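PDB 5L3S: signal recognition particle receptor FtsY from Sulfolobus acidocaldarius, which is a receptor of the SRP54-type protein family that pairs a helical bundle with a nucleotide-binding domain of the P-loop class. Local coordinates for residues E49-N54 with I71-K76; T79-K84 with S261-L266; N123-N128 with I184-I189; S131-A136 with I176-S181. One frame throughout, in Å; residues are numbered along the deposited sequence. Where two conformers were deposited one is given.

Overall arrangement
The four contacts divide into two pairs along an elongated chain. Interactions 1 and 2 lie on the same side of the chain's centre, with centres about 14 Å apart; both use helix 66-85, and D50 OD2 to Y264 OH, a probable hydrogen bond of 2.5 Å, ties them. Interactions 3 and 4 lie across the centre in the P-loop domain, their centres about 10 Å apart, on neighbouring parallel strands 186-191 and 132-137. Interaction 1 closes before the others open, interaction 4 nests inside the loop closed by interaction 3, and both nest inside that of interaction 2. Interaction 2 thus spans most of the sequence and fastens helix 66-85 to the nucleotide-binding domain.

Interaction 1 (E49-N54 with I71-K76); sequences EDLKNN and INTLKK
L51 holds its CG trans to the backbone N (chi1 178°), and T73 places CG2 in the same relation to its own N, which turns L51 CD1 and the T73 CG2 methyl toward the gap between helix 41-55 and helix 66-85. L51 CD1 rests 3.8 Å from T73 CG2, the two side chains slanting across one another. The second leucine branch serves the next residue: L51 CD2 lies 4.0 Å from L74 CB, where the side chains cross at roughly a right angle. One leucine therefore spreads its two methyls over two successive residues of 71-76. The CA atoms of L51 and L74, 6.7 Å apart, mark the nearest backbone approach, although the short helical segments keep their axes 10.5 Å apart and run at 123° to each other. At the margin, N54 OD1 comes to 4.1 Å from T73 CG2, a van der Waals approach to a methyl. T73 turns OG1 the other way, to hydrogen-bond I69 O within its own helix. Behind the pair, L51 also packs on I27 and L30 of helix 20-36, which places the contact in the SRP54-type helical bundle, while F295 of the C-terminal helix 287-295 packs on L74. With 170 Å² buried, summed over both sides, and carbon meeting carbon at its centre, the two segments are joined by apolar contacts of methyl and methylene carbons, without directional polar bonds between them.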
# COMPACT_ATOMS: atom_id res chain seq x y z
N GLU B 49 -19.06 -15.76 -11.75
CA GLU B 49 -19.46 -17.08 -12.23
C GLU B 49 -20.52 -17.65 -11.29
O GLU B 49 -21.47 -18.30 -11.75
CB GLU B 49 -18.27 -18.04 -12.31
CG GLU B 49 -17.37 -17.82 -13.52
CD GLU B 49 -18.08 -18.07 -14.83
OE1 GLU B 49 -18.74 -19.12 -14.96
OE2 GLU B 49 -17.98 -17.21 -15.73
N ASP B 50 -20.35 -17.41 -9.99
CA ASP B 50 -21.35 -17.82 -8.99
C ASP B 50 -22.68 -17.14 -9.31
O ASP B 50 -23.74 -17.76 -9.29
CB ASP B 50 -20.92 -17.41 -7.58
CG ASP B 50 -19.83 -18.30 -7.00
OD1 ASP B 50 -19.58 -19.39 -7.55
OD2 ASP B 50 -19.22 -17.90 -5.97
N LEU B 51 -22.59 -15.85 -9.60
CA LEU B 51 -23.75 -15.01 -9.87
C LEU B 51 -24.52 -15.50 -11.10
O LEU B 51 -25.73 -15.71 -11.04
CB LEU B 51 -23.28 -13.56 -10.06
CG LEU B 51 -24.35 -12.52 -10.39
CD1 LEU B 51 -25.43 -12.49 -9.31
CD2 LEU B 51 -23.71 -11.15 -10.60
N LYS B 52 -23.81 -15.69 -12.21
CA LYS B 52 -24.42 -16.21 -13.43
C LYS B 52 -25.12 -17.55 -13.20
O LYS B 52 -26.27 -17.76 -13.62
CB LYS B 52 -23.35 -16.36 -14.52
CG LYS B 52 -23.84 -17.10 -15.77
CD LYS B 52 -22.72 -17.25 -16.79
CE LYS B 52 -22.16 -15.90 -17.21
NZ LYS B 52 -21.26 -16.02 -18.40
N ASN B 53 -24.44 -18.46 -12.51
CA ASN B 53 -25.00 -19.78 -12.24
C ASN B 53 -26.22 -19.76 -11.33
O ASN B 53 -27.13 -20.58 -11.48
CB ASN B 53 -23.95 -20.70 -11.65
CG ASN B 53 -22.90 -21.08 -12.66
OD1 ASN B 53 -23.20 -21.30 -13.82
ND2 ASN B 53 -21.64 -21.13 -12.22
N ASN B 54 -26.25 -18.82 -10.39
CA ASN B 54 -27.41 -18.69 -9.54
C ASN B 54 -28.62 -18.19 -10.32
O ASN B 54 -29.75 -18.49 -9.98
CB ASN B 54 -27.13 -17.73 -8.38
CG ASN B 54 -28.30 -17.62 -7.43
OD1 ASN B 54 -29.20 -16.79 -7.62
ND2 ASN B 54 -28.32 -18.46 -6.40
N ILE B 71 -27.88 -6.94 -10.29
CA ILE B 71 -27.14 -6.07 -9.38
C ILE B 71 -27.56 -6.32 -7.94
O ILE B 71 -26.72 -6.42 -7.04
CB ILE B 71 -27.32 -4.59 -9.76
CG1 ILE B 71 -26.64 -4.29 -11.10
CG2 ILE B 71 -26.76 -3.69 -8.68
CD1 ILE B 71 -26.96 -2.92 -11.68
N ASN B 72 -28.86 -6.43 -7.71
CA ASN B 72 -29.35 -6.68 -6.35
C ASN B 72 -28.97 -8.06 -5.84
O ASN B 72 -28.67 -8.22 -4.66
CB ASN B 72 -30.86 -6.47 -6.26
CG ASN B 72 -31.23 -5.01 -6.24
OD1 ASN B 72 -30.37 -4.15 -6.03
ND2 ASN B 72 -32.51 -4.71 -6.44
N THR B 73 -29.00 -9.06 -6.72
CA THR B 73 -28.57 -10.41 -6.34
C THR B 73 -27.09 -10.38 -5.92
O THR B 73 -26.70 -11.02 -4.93
CB THR B 73 -28.78 -11.42 -7.49
OG1 THR B 73 -30.16 -11.39 -7.89
CG2 THR B 73 -28.44 -12.83 -7.04
N LEU B 74 -26.27 -9.62 -6.65
CA LEU B 74 -24.85 -9.50 -6.29
C LEU B 74 -24.63 -8.77 -4.96
O LEU B 74 -23.81 -9.19 -4.14
CB LEU B 74 -24.05 -8.82 -7.40
CG LEU B 74 -22.56 -8.68 -7.09
CD1 LEU B 74 -21.95 -10.05 -6.89
CD2 LEU B 74 -21.81 -7.92 -8.20
N LYS B 75 -25.34 -7.66 -4.75
CA LYS B 75 -25.22 -6.91 -3.51
C LYS B 75 -25.61 -7.79 -2.33
O LYS B 75 -24.98 -7.75 -1.28
CB LYS B 75 -26.10 -5.66 -3.52
CG LYS B 75 -25.68 -4.58 -4.50
CD LYS B 75 -26.55 -3.35 -4.28
CE LYS B 75 -26.30 -2.29 -5.34
NZ LYS B 75 -27.13 -1.08 -5.07
N LYS B 76 -26.67 -8.56 -2.52
CA LYS B 76 -27.16 -9.48 -1.50
C LYS B 76 -26.17 -10.62 -1.23
O LYS B 76 -25.96 -11.00 -0.08
CB LYS B 76 -28.54 -10.01 -1.89
CG LYS B 76 -29.06 -11.17 -1.05
CD LYS B 76 -29.25 -10.78 0.41
CE LYS B 76 -29.91 -11.91 1.19
NZ LYS B 76 -30.03 -11.63 2.65

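Interaction 2 (T79-K84 with S261-L266); sequences TEILTK and SLAYEL
T79 O, on the same helix as the touching residues I81 and L82, is gripped twice by T83: its backbone N donates at 2.9 Å and its OG1 at 2.7 Å. The two donors come from opposite faces of the carbonyl plane, the hydroxyl standing 38° out of it, so the threonine side chain doubles a normal helical bond and fixes its own hydroxyl. The contact with 261-266 itself is apolar. A263, whose CB points at the other helix, receives two residues at once: I81 CG2 and L82 CD2 each lie 3.9 Å from A263 CB. With so small a side chain between them, the segment axes come within 9.1 Å while running at 76° to each other. I81 uses both its branches, because CG2 trans to the backbone N is spent on A263 while CD1 comes to 4.3 Å from Y264 CD2, approaching the ring obliquely. At the far end of that ring, Y264 OH has D50 of helix 41-55 as its partner, and E265 OE2 lies in the ring plane at its edge. Around this junction, L82 packs on F290 of helix 287-295, Y264 touches K46 and I47 of helix 41-55, and L262 backs on A233 of helix 228-239; helix 66-85 thus meets helix 258-266 where helices 41-55, 287-295 and 228-239 also converge.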
# COMPACT_ATOMS: atom_id res chain seq x y z
N THR B 79 -23.18 -9.18 0.63
CA THR B 79 -23.56 -8.89 2.02
C THR B 79 -23.56 -10.17 2.86
O THR B 79 -23.11 -10.17 4.00
CB THR B 79 -24.94 -8.19 2.11
OG1 THR B 79 -24.92 -6.98 1.33
CG2 THR B 79 -25.27 -7.84 3.55
N GLU B 80 -24.05 -11.26 2.28
CA GLU B 80 -24.07 -12.54 2.96
C GLU B 80 -22.68 -13.14 3.17
O GLU B 80 -22.41 -13.74 4.21
CB GLU B 80 -24.99 -13.53 2.23
CG GLU B 80 -26.47 -13.22 2.41
CD GLU B 80 -27.37 -14.16 1.64
OE1 GLU B 80 -28.35 -14.66 2.23
OE2 GLU B 80 -27.12 -14.38 0.44
N ILE B 81 -21.79 -12.98 2.19
CA ILE B 81 -20.42 -13.48 2.30
C ILE B 81 -19.68 -12.80 3.45
O ILE B 81 -18.92 -13.44 4.18
CB ILE B 81 -19.62 -13.26 1.00
CG1 ILE B 81 -20.14 -14.17 -0.11
CG2 ILE B 81 -18.16 -13.55 1.22
CD1 ILE B 81 -19.92 -15.64 0.17
N LEU B 82 -19.90 -11.50 3.61
CA LEU B 82 -19.27 -10.72 4.66
C LEU B 82 -19.93 -10.91 6.02
O LEU B 82 -19.25 -11.01 7.05
CB LEU B 82 -19.28 -9.24 4.28
CG LEU B 82 -18.47 -8.91 3.02
CD1 LEU B 82 -18.81 -7.52 2.53
CD2 LEU B 82 -16.97 -9.03 3.30
N THR B 83 -21.26 -10.97 6.04
CA THR B 83 -22.02 -11.14 7.29
C THR B 83 -21.72 -12.48 7.96
O THR B 83 -21.62 -12.57 9.18
CB THR B 83 -23.53 -10.96 7.05
OG1 THR B 83 -23.78 -9.64 6.55
CG2 THR B 83 -24.33 -11.17 8.34
N LYS B 84 -21.55 -13.52 7.15
CA LYS B 84 -21.26 -14.86 7.66
C LYS B 84 -19.87 -14.96 8.30
O LYS B 84 -19.64 -15.77 9.20
CB LYS B 84 -21.40 -15.89 6.53
CG LYS B 84 -21.18 -17.33 6.97
CD LYS B 84 -21.21 -18.29 5.79
CE LYS B 84 -20.97 -19.72 6.25
NZ LYS B 84 -20.94 -20.68 5.11
N SER B 261 -12.41 -10.21 -0.87
CA SER B 261 -11.49 -11.30 -1.20
C SER B 261 -11.09 -12.12 0.03
O SER B 261 -11.01 -13.34 -0.03
CB SER B 261 -10.26 -10.76 -1.92
OG SER B 261 -10.61 -10.32 -3.22
N LEU B 262 -10.83 -11.42 1.14
CA LEU B 262 -10.48 -12.05 2.40
C LEU B 262 -11.57 -12.99 2.91
O LEU B 262 -11.30 -14.12 3.31
CB LEU B 262 -10.24 -10.98 3.46
CG LEU B 262 -8.92 -10.23 3.39
CD1 LEU B 262 -8.96 -9.09 4.37
CD2 LEU B 262 -7.82 -11.21 3.72
N ALA B 263 -12.81 -12.50 2.89
CA ALA B 263 -13.94 -13.31 3.32
C ALA B 263 -14.16 -14.47 2.36
O ALA B 263 -14.32 -15.61 2.78
CB ALA B 263 -15.19 -12.46 3.42
N TYR B 264 -14.14 -14.17 1.06
CA TYR B 264 -14.47 -15.17 0.05
C TYR B 264 -13.40 -16.27 -0.04
O TYR B 264 -13.74 -17.45 -0.06
CB TYR B 264 -14.69 -14.51 -1.32
CG TYR B 264 -15.23 -15.42 -2.38
CD1 TYR B 264 -14.39 -16.15 -3.21
CD2 TYR B 264 -16.61 -15.56 -2.57
CE1 TYR B 264 -14.89 -17.00 -4.18
CE2 TYR B 264 -17.12 -16.40 -3.53
CZ TYR B 264 -16.26 -17.11 -4.33
OH TYR B 264 -16.78 -17.95 -5.29
N GLU B 265 -12.13 -15.89 -0.07
CA GLU B 265 -11.03 -16.84 -0.20
C GLU B 265 -10.53 -17.46 1.11
O GLU B 265 -10.24 -18.65 1.16
CB GLU B 265 -9.82 -16.17 -0.86
CG GLU B 265 -10.00 -15.95 -2.33
CD GLU B 265 -10.09 -17.25 -3.08
OE1 GLU B 265 -9.27 -18.15 -2.79
OE2 GLU B 265 -10.98 -17.37 -3.94
N LEU B 266 -10.41 -16.65 2.15
CA LEU B 266 -9.69 -17.06 3.36
C LEU B 266 -10.58 -17.19 4.59
O LEU B 266 -10.10 -17.60 5.65
CB LEU B 266 -8.56 -16.08 3.66
CG LEU B 266 -7.55 -15.88 2.53
CD1 LEU B 266 -6.49 -14.86 2.90
CD2 LEU B 266 -6.93 -17.22 2.17

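Interaction 3 (N123-N128 with I184-I189); sequences NMLKKN and IDVVLI
L125 projects from the inner side of helix 114-127 onto V186 and L188 of strand 186-191, a helix-on-sheet contact of the P-loop NTPase fold, in which this helix follows the loop carrying the apparent Walker A pattern. The tight part is small and wholly apolar. L125 CD1 is 3.9 Å from V186 CG1 and 4.2 Å from L188 CD1; in both cases the side chains reach toward each other tip to tip, so a single methyl is set against two residues of alternate strand positions. V186 and L188 both have CB pointing at the helix, whereas V187 between them points away, as the alternation of an extended strand requires. Only the side-chain ends bridge the gap: the CA atoms of L125 and V186 are 8.6 Å apart, and the two segments bury just 100 Å² in sum. I94 of helix 90-96 touches both L125 and V186, and T132 of the neighbouring strand also meets L125, so the leucine lies in a buried core. The side chain of L188 is about 12 Å from the bound magnesium ion and from the phosphoaminophosphonic acid-guanylate ester, too far for direct contact. The loose side is the outer helix surface, where K126 and K127 are exposed; K126 NZ hydrogen-bonds L155 O. At the helix end, where N128 leaves helical geometry, its backbone N makes weak bonds to M124 O and L125 O, while N128 ND2 donates to M124 O at 2.9 Å with an N-H...O angle of 166°, that oxygen lying nearly in the amide plane and the donor standing 43° out of the carbonyl plane.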
# COMPACT_ATOMS: atom_id res chain seq x y z
N ASN B 123 -6.64 4.31 21.82
CA ASN B 123 -7.67 5.33 21.99
C ASN B 123 -9.07 4.73 22.12
O ASN B 123 -9.86 5.16 22.96
CB ASN B 123 -7.66 6.34 20.85
CG ASN B 123 -8.62 7.47 21.07
OD1 ASN B 123 -8.42 8.30 21.95
ND2 ASN B 123 -9.69 7.50 20.28
N MET B 124 -9.37 3.72 21.32
CA MET B 124 -10.69 3.10 21.36
C MET B 124 -10.85 2.37 22.70
O MET B 124 -11.89 2.47 23.34
CB MET B 124 -10.88 2.14 20.19
CG MET B 124 -12.22 1.38 20.23
SD MET B 124 -12.30 0.20 18.87
CE MET B 124 -10.78 -0.72 19.11
N LEU B 125 -9.80 1.68 23.14
CA LEU B 125 -9.84 0.94 24.41
C LEU B 125 -10.03 1.87 25.62
O LEU B 125 -10.80 1.56 26.55
CB LEU B 125 -8.59 0.06 24.58
CG LEU B 125 -8.44 -1.10 23.57
CD1 LEU B 125 -7.06 -1.76 23.64
CD2 LEU B 125 -9.53 -2.15 23.78
N LYS B 126 -9.33 3.00 25.60
CA LYS B 126 -9.49 4.01 26.64
C LYS B 126 -10.92 4.50 26.75
O LYS B 126 -11.45 4.66 27.85
CB LYS B 126 -8.56 5.21 26.43
CG LYS B 126 -7.11 4.96 26.73
CD LYS B 126 -6.45 6.23 27.26
CE LYS B 126 -6.46 7.34 26.23
NZ LYS B 126 -6.09 8.65 26.84
N LYS B 127 -11.56 4.74 25.60
CA LYS B 127 -12.96 5.18 25.57
C LYS B 127 -13.90 4.09 26.10
O LYS B 127 -15.02 4.38 26.53
CB LYS B 127 -13.38 5.54 24.14
CG LYS B 127 -12.49 6.55 23.44
CD LYS B 127 -12.80 7.98 23.84
CE LYS B 127 -11.77 8.94 23.26
NZ LYS B 127 -12.11 10.36 23.56
N ASN B 128 -13.46 2.84 26.03
CA ASN B 128 -14.25 1.72 26.54
C ASN B 128 -13.85 1.34 27.96
O ASN B 128 -14.22 0.28 28.46
CB ASN B 128 -14.15 0.52 25.61
CG ASN B 128 -15.03 0.66 24.39
OD1 ASN B 128 -16.21 0.28 24.41
ND2 ASN B 128 -14.48 1.22 23.31
N ILE B 184 -3.31 -4.94 34.36
CA ILE B 184 -3.65 -4.19 33.15
C ILE B 184 -4.54 -5.04 32.24
O ILE B 184 -4.30 -6.24 32.08
CB ILE B 184 -2.37 -3.79 32.39
CG1 ILE B 184 -1.46 -2.92 33.28
CG2 ILE B 184 -2.68 -3.09 31.06
CD1 ILE B 184 -2.16 -1.76 33.93
N ASP B 185 -5.57 -4.43 31.66
CA ASP B 185 -6.56 -5.17 30.87
C ASP B 185 -5.99 -5.71 29.56
O ASP B 185 -6.30 -6.84 29.15
CB ASP B 185 -7.78 -4.30 30.57
CG ASP B 185 -8.59 -3.95 31.80
OD1 ASP B 185 -8.65 -4.76 32.75
OD2 ASP B 185 -9.18 -2.85 31.82
N VAL B 186 -5.19 -4.89 28.88
CA VAL B 186 -4.75 -5.23 27.54
C VAL B 186 -3.27 -4.91 27.31
O VAL B 186 -2.78 -3.86 27.72
CB VAL B 186 -5.58 -4.46 26.50
CG1 VAL B 186 -5.04 -4.70 25.09
CG2 VAL B 186 -7.07 -4.82 26.61
N VAL B 187 -2.56 -5.82 26.64
CA VAL B 187 -1.25 -5.51 26.07
C VAL B 187 -1.32 -5.52 24.54
O VAL B 187 -1.84 -6.47 23.94
CB VAL B 187 -0.19 -6.53 26.51
CG1 VAL B 187 1.15 -6.30 25.75
CG2 VAL B 187 0.00 -6.46 28.01
N LEU B 188 -0.80 -4.47 23.91
CA LEU B 188 -0.74 -4.37 22.44
C LEU B 188 0.70 -4.44 22.01
O LEU B 188 1.49 -3.60 22.41
CB LEU B 188 -1.34 -3.04 21.96
CG LEU B 188 -2.76 -2.80 22.45
CD1 LEU B 188 -3.27 -1.47 21.95
CD2 LEU B 188 -3.64 -3.91 21.95
N ILE B 189 1.04 -5.43 21.17
CA ILE B 189 2.41 -5.64 20.74
C ILE B 189 2.64 -5.10 19.32
O ILE B 189 2.01 -5.57 18.37
CB ILE B 189 2.77 -7.14 20.80
CG1 ILE B 189 2.54 -7.65 22.24
CG2 ILE B 189 4.22 -7.36 20.35
CD1 ILE B 189 2.61 -9.16 22.40

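Interaction 4 (S131-A136 with I176-S181); sequences STIIAA and ISFAKS
Buried apolar packing of I133 against F178 and A179 joins strand 132-137 to helix 168-181 on one face of the central, largely parallel sheet. The evidence is a single methyl: I133 CD1 lies 3.6 Å from A179 CB and 3.9 Å from F178 CD2. A179 is the nearest helical residue, its CA 7.1 Å from that of I133, and its small side chain lets the methyl come close. I133 reaches it with CG1 held between the backbone N and the carbonyl carbon (chi1 70°) and the chain beyond extended. The ring of F178 is met obliquely, the two side chains slanting past one another. Within the P-loop fold this helix belongs to a beta-alpha-beta crossover from strand 158-160 to strand 186-191, passing over strand 132-137, which lies between them. The helix touches both flanking strands, F178 meeting Q158 and A179 meeting V187. CB of I133 points toward helix 168-181 and that of T132 away from it, while I134 packs on V122 of helix 114-127, so the two helices flank opposite faces of the sheet. At the helix end S181 OG donates to F178 O at 3.2 Å, standing 38° out of the carbonyl plane.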
# COMPACT_ATOMS: atom_id res chain seq x y z
N SER B 131 -7.84 -0.62 30.53
CA SER B 131 -6.44 -0.20 30.68
C SER B 131 -5.53 -0.92 29.68
O SER B 131 -5.80 -2.05 29.26
CB SER B 131 -5.95 -0.37 32.13
OG SER B 131 -6.04 -1.72 32.57
N THR B 132 -4.46 -0.25 29.24
CA THR B 132 -3.63 -0.79 28.18
C THR B 132 -2.17 -0.42 28.36
O THR B 132 -1.86 0.66 28.86
CB THR B 132 -4.05 -0.22 26.80
OG1 THR B 132 -3.85 1.20 26.79
CG2 THR B 132 -5.51 -0.52 26.51
N ILE B 133 -1.27 -1.31 27.94
CA ILE B 133 0.13 -0.94 27.78
C ILE B 133 0.59 -1.42 26.42
O ILE B 133 0.02 -2.36 25.85
CB ILE B 133 1.06 -1.50 28.88
CG1 ILE B 133 1.21 -3.02 28.74
CG2 ILE B 133 0.58 -1.12 30.27
CD1 ILE B 133 2.18 -3.60 29.74
N ILE B 134 1.62 -0.77 25.89
CA ILE B 134 2.13 -1.10 24.58
C ILE B 134 3.51 -1.69 24.73
O ILE B 134 4.33 -1.18 25.50
CB ILE B 134 2.27 0.17 23.71
CG1 ILE B 134 0.93 0.91 23.64
CG2 ILE B 134 2.84 -0.17 22.34
CD1 ILE B 134 1.00 2.29 23.01
N ALA B 135 3.75 -2.80 24.02
CA ALA B 135 5.08 -3.37 23.89
C ALA B 135 5.73 -2.85 22.61
O ALA B 135 5.21 -3.09 21.50
CB ALA B 135 4.99 -4.88 23.85
N ALA B 136 6.85 -2.15 22.75
CA ALA B 136 7.61 -1.64 21.61
C ALA B 136 8.49 -2.72 21.02
O ALA B 136 9.71 -2.67 21.12
CB ALA B 136 8.44 -0.43 22.03
N ILE B 176 4.29 -8.14 29.01
CA ILE B 176 3.27 -9.03 29.58
C ILE B 176 3.45 -9.26 31.07
O ILE B 176 2.49 -9.25 31.85
CB ILE B 176 3.24 -10.37 28.80
CG1 ILE B 176 2.82 -10.10 27.35
CG2 ILE B 176 2.31 -11.38 29.50
CD1 ILE B 176 2.99 -11.29 26.43
N SER B 177 4.70 -9.44 31.50
CA SER B 177 4.98 -9.62 32.92
C SER B 177 4.56 -8.40 33.73
O SER B 177 3.98 -8.51 34.82
CB SER B 177 6.47 -9.90 33.15
OG SER B 177 6.76 -9.98 34.54
N PHE B 178 4.85 -7.23 33.18
CA PHE B 178 4.51 -5.95 33.80
C PHE B 178 3.00 -5.79 33.88
O PHE B 178 2.47 -5.36 34.91
CB PHE B 178 5.13 -4.79 32.99
CG PHE B 178 4.84 -3.43 33.57
CD1 PHE B 178 5.71 -2.85 34.48
CD2 PHE B 178 3.70 -2.73 33.20
CE1 PHE B 178 5.45 -1.60 35.01
CE2 PHE B 178 3.43 -1.47 33.73
CZ PHE B 178 4.31 -0.91 34.64
N ALA B 179 2.30 -6.12 32.80
CA ALA B 179 0.85 -5.98 32.78
C ALA B 179 0.19 -6.92 33.78
O ALA B 179 -0.76 -6.52 34.46
CB ALA B 179 0.30 -6.21 31.37
N LYS B 180 0.70 -8.14 33.89
CA LYS B 180 0.17 -9.12 34.84
C LYS B 180 0.21 -8.61 36.27
O LYS B 180 -0.79 -8.68 36.99
CB LYS B 180 0.93 -10.45 34.77
CG LYS B 180 0.53 -11.35 33.62
CD LYS B 180 1.38 -12.61 33.57
CE LYS B 180 1.11 -13.40 32.29
NZ LYS B 180 1.98 -14.60 32.17
N SER B 181 1.36 -8.11 36.69
CA SER B 181 1.50 -7.69 38.08
C SER B 181 0.69 -6.43 38.38
O SER B 181 0.38 -6.16 39.54
CB SER B 181 2.98 -7.50 38.46
OG SER B 181 3.59 -6.51 37.66